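PDB 3O0H: glutathione reductase from Bartonella henselae, which probably catalyses the NADPH-dependent reduction of glutathione disulfide to glutathione, with a bound FAD as its redox cofactor. Local coordinates for residues F138-L144 with R152-I158. Residues are numbered along the deposited sequence; the frame is centred on the assembly and turned at random.
Sequences FVDEHTL and RISAEKI
H142 grips A155 twice. Its ring nitrogen ND1 donates to A155 O over 2.7 Å, almost within the ring plane, and its own O takes A155 N at 2.9 Å. This backbone bond extends the antiparallel pairing, in which L144 and I153 form a hydrogen-bonded pair (L144 N to I153 O, 2.9 Å, 174°) and T143 faces S154 in a non-hydrogen-bonded pair; the ring bond is added to it. With CG1 beside its backbone N (chi1 -63°), I158 sends CD1 tip to tip against L144 CD2 (3.9 Å), while its CG2 lies 3.7 Å from F138 CZ; L144 CD1 lies over one face of that ring, toward its rim. At the other end, V139 CG1 sits over one face of the R152 guanidinium, 3.6 Å from NH1, and R152 NE is salt-bridged to E145. The bend before H142 is an Asx turn: D140 OD1 accepts H142 N and, from the opposite face of its carboxylate, T143 OG1 (2.8 Å). The H142 ring also stacks with F25 and H320. The antiparallel sheet 136-138, 143-146 and 152-155 packs L144 and A155 on F30 of strand 27-32, and F138 on helix 295-298; strand 158-160 then enters the parallel sheet of the FAD-binding Rossmann-type domain, between 27-32 and 321-323.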
loop_
_atom_site.group_PDB
_atom_site.type_symbol
_atom_site.label_atom_id
_atom_site.label_comp_id
_atom_site.label_asym_id
_atom_site.label_seq_id
_atom_site.Cartn_x
_atom_site.Cartn_y
_atom_site.Cartn_z
ATOM N N PHE B 138 11.322 -8.606 42.197
ATOM C CA PHE B 138 12.489 -8.096 42.944
ATOM C C PHE B 138 12.430 -8.528 44.394
ATOM O O PHE B 138 11.371 -8.494 45.031
ATOM C CB PHE B 138 12.571 -6.563 42.918
ATOM C CG PHE B 138 12.906 -5.972 41.563
ATOM C CD1 PHE B 138 11.917 -5.691 40.650
ATOM C CD2 PHE B 138 14.211 -5.642 41.242
ATOM C CE1 PHE B 138 12.232 -5.125 39.410
ATOM C CE2 PHE B 138 14.536 -5.067 40.038
ATOM C CZ PHE B 138 13.549 -4.801 39.123
ATOM N N VAL B 139 13.596 -8.912 44.911
ATOM C CA VAL B 139 13.826 -9.117 46.326
ATOM C C VAL B 139 14.527 -7.874 46.930
ATOM O O VAL B 139 14.241 -7.474 48.037
ATOM C CB VAL B 139 14.772 -10.329 46.536
ATOM C CG1 VAL B 139 15.265 -10.391 47.985
ATOM C CG2 VAL B 139 14.064 -11.598 46.147
ATOM N N ASP B 140 15.474 -7.341 46.182
ATOM C CA ASP B 140 16.192 -6.104 46.472
ATOM C C ASP B 140 16.732 -5.504 45.146
ATOM O O ASP B 140 16.345 -5.928 44.080
ATOM C CB ASP B 140 17.299 -6.308 47.516
ATOM C CG ASP B 140 18.472 -7.122 47.021
ATOM O OD1 ASP B 140 18.638 -7.329 45.803
ATOM O OD2 ASP B 140 19.248 -7.588 47.909
ATOM N N GLU B 141 17.560 -4.469 45.253
ATOM C CA GLU B 141 18.056 -3.770 44.086
ATOM C C GLU B 141 18.799 -4.621 43.029
ATOM O O GLU B 141 18.781 -4.252 41.844
ATOM C CB GLU B 141 18.916 -2.606 44.547
ATOM C CG GLU B 141 18.160 -1.603 45.365
ATOM C CD GLU B 141 18.170 -1.793 46.897
ATOM O OE1 GLU B 141 18.383 -2.919 47.450
ATOM O OE2 GLU B 141 17.934 -0.752 47.539
ATOM N N HIS B 142 19.415 -5.728 43.429
ATOM C CA HIS B 142 20.186 -6.587 42.526
ATOM C C HIS B 142 19.729 -8.043 42.472
ATOM O O HIS B 142 20.360 -8.872 41.798
ATOM C CB HIS B 142 21.644 -6.566 42.969
ATOM C CG HIS B 142 22.365 -5.340 42.539
ATOM N ND1 HIS B 142 22.732 -5.125 41.225
ATOM C CD2 HIS B 142 22.789 -4.262 43.241
ATOM C CE1 HIS B 142 23.338 -3.957 41.138
ATOM N NE2 HIS B 142 23.408 -3.425 42.347
ATOM N N THR B 143 18.608 -8.361 43.103
ATOM C CA THR B 143 18.227 -9.753 43.256
ATOM C C THR B 143 16.774 -9.973 42.882
ATOM O O THR B 143 15.887 -9.248 43.346
ATOM C CB THR B 143 18.433 -10.229 44.715
ATOM O OG1 THR B 143 19.717 -9.787 45.186
ATOM C CG2 THR B 143 18.328 -11.754 44.815
ATOM N N LEU B 144 16.545 -10.992 42.049
ATOM C CA LEU B 144 15.217 -11.389 41.674
ATOM C C LEU B 144 14.912 -12.747 42.257
ATOM O O LEU B 144 15.835 -13.558 42.453
ATOM C CB LEU B 144 15.096 -11.490 40.174
ATOM C CG LEU B 144 15.354 -10.244 39.337
ATOM C CD1 LEU B 144 14.653 -9.013 39.947
ATOM C CD2 LEU B 144 16.898 -10.014 39.065
ATOM N N ARG B 152 16.646 -17.546 43.902
ATOM C CA ARG B 152 17.101 -16.169 43.813
ATOM C C ARG B 152 18.265 -16.063 42.828
ATOM O O ARG B 152 19.088 -16.954 42.777
ATOM C CB ARG B 152 17.455 -15.685 45.209
ATOM C CG ARG B 152 16.158 -15.483 45.973
ATOM C CD ARG B 152 16.343 -14.955 47.336
ATOM N NE ARG B 152 15.067 -14.738 47.997
ATOM C CZ ARG B 152 14.950 -14.043 49.116
ATOM N NH1 ARG B 152 16.025 -13.513 49.671
ATOM N NH2 ARG B 152 13.766 -13.862 49.688
ATOM N N ILE B 153 18.218 -15.067 41.959
ATOM C CA ILE B 153 19.199 -14.830 40.912
ATOM C C ILE B 153 19.646 -13.393 41.078
ATOM O O ILE B 153 18.815 -12.506 41.154
ATOM C CB ILE B 153 18.569 -14.952 39.477
ATOM C CG1 ILE B 153 17.901 -16.327 39.248
ATOM C CG2 ILE B 153 19.612 -14.634 38.390
ATOM C CD1 ILE B 153 18.840 -17.434 39.277
ATOM N N SER B 154 20.953 -13.143 41.065
ATOM C CA SER B 154 21.438 -11.780 41.130
ATOM C C SER B 154 21.917 -11.272 39.783
ATOM O O SER B 154 22.339 -12.049 38.922
ATOM C CB SER B 154 22.571 -11.643 42.138
ATOM O OG SER B 154 23.722 -12.319 41.649
ATOM N N ALA B 155 21.913 -9.956 39.640
ATOM C CA ALA B 155 22.300 -9.328 38.383
ATOM C C ALA B 155 22.832 -7.930 38.582
ATOM O O ALA B 155 22.360 -7.174 39.442
ATOM C CB ALA B 155 21.109 -9.308 37.382
ATOM N N GLU B 156 23.807 -7.589 37.758
ATOM C CA GLU B 156 24.403 -6.284 37.831
ATOM C C GLU B 156 23.461 -5.224 37.350
ATOM O O GLU B 156 23.391 -4.174 37.960
ATOM C CB GLU B 156 25.692 -6.211 36.988
ATOM C CG GLU B 156 26.421 -4.883 37.122
ATOM C CD GLU B 156 27.830 -4.921 36.507
ATOM O OE1 GLU B 156 28.206 -5.922 35.821
ATOM O OE2 GLU B 156 28.576 -3.937 36.730
ATOM N N LYS B 157 22.834 -5.484 36.206
ATOM C CA LYS B 157 21.896 -4.591 35.555
ATOM C C LYS B 157 20.585 -5.338 35.448
ATOM O O LYS B 157 20.574 -6.540 35.233
ATOM C CB LYS B 157 22.360 -4.187 34.166
ATOM C CG LYS B 157 23.572 -3.271 34.135
ATOM C CD LYS B 157 24.023 -2.999 32.676
ATOM C CE LYS B 157 25.249 -2.107 32.573
ATOM N NZ LYS B 157 26.374 -2.510 33.406
ATOM N N ILE B 158 19.492 -4.626 35.633
ATOM C CA ILE B 158 18.144 -5.228 35.489
ATOM C C ILE B 158 17.283 -4.374 34.555
ATOM O O ILE B 158 17.245 -3.142 34.716
ATOM C CB ILE B 158 17.455 -5.440 36.864
ATOM C CG1 ILE B 158 18.244 -6.428 37.737
ATOM C CG2 ILE B 158 16.050 -5.993 36.714
ATOM C CD1 ILE B 158 17.927 -6.285 39.151
#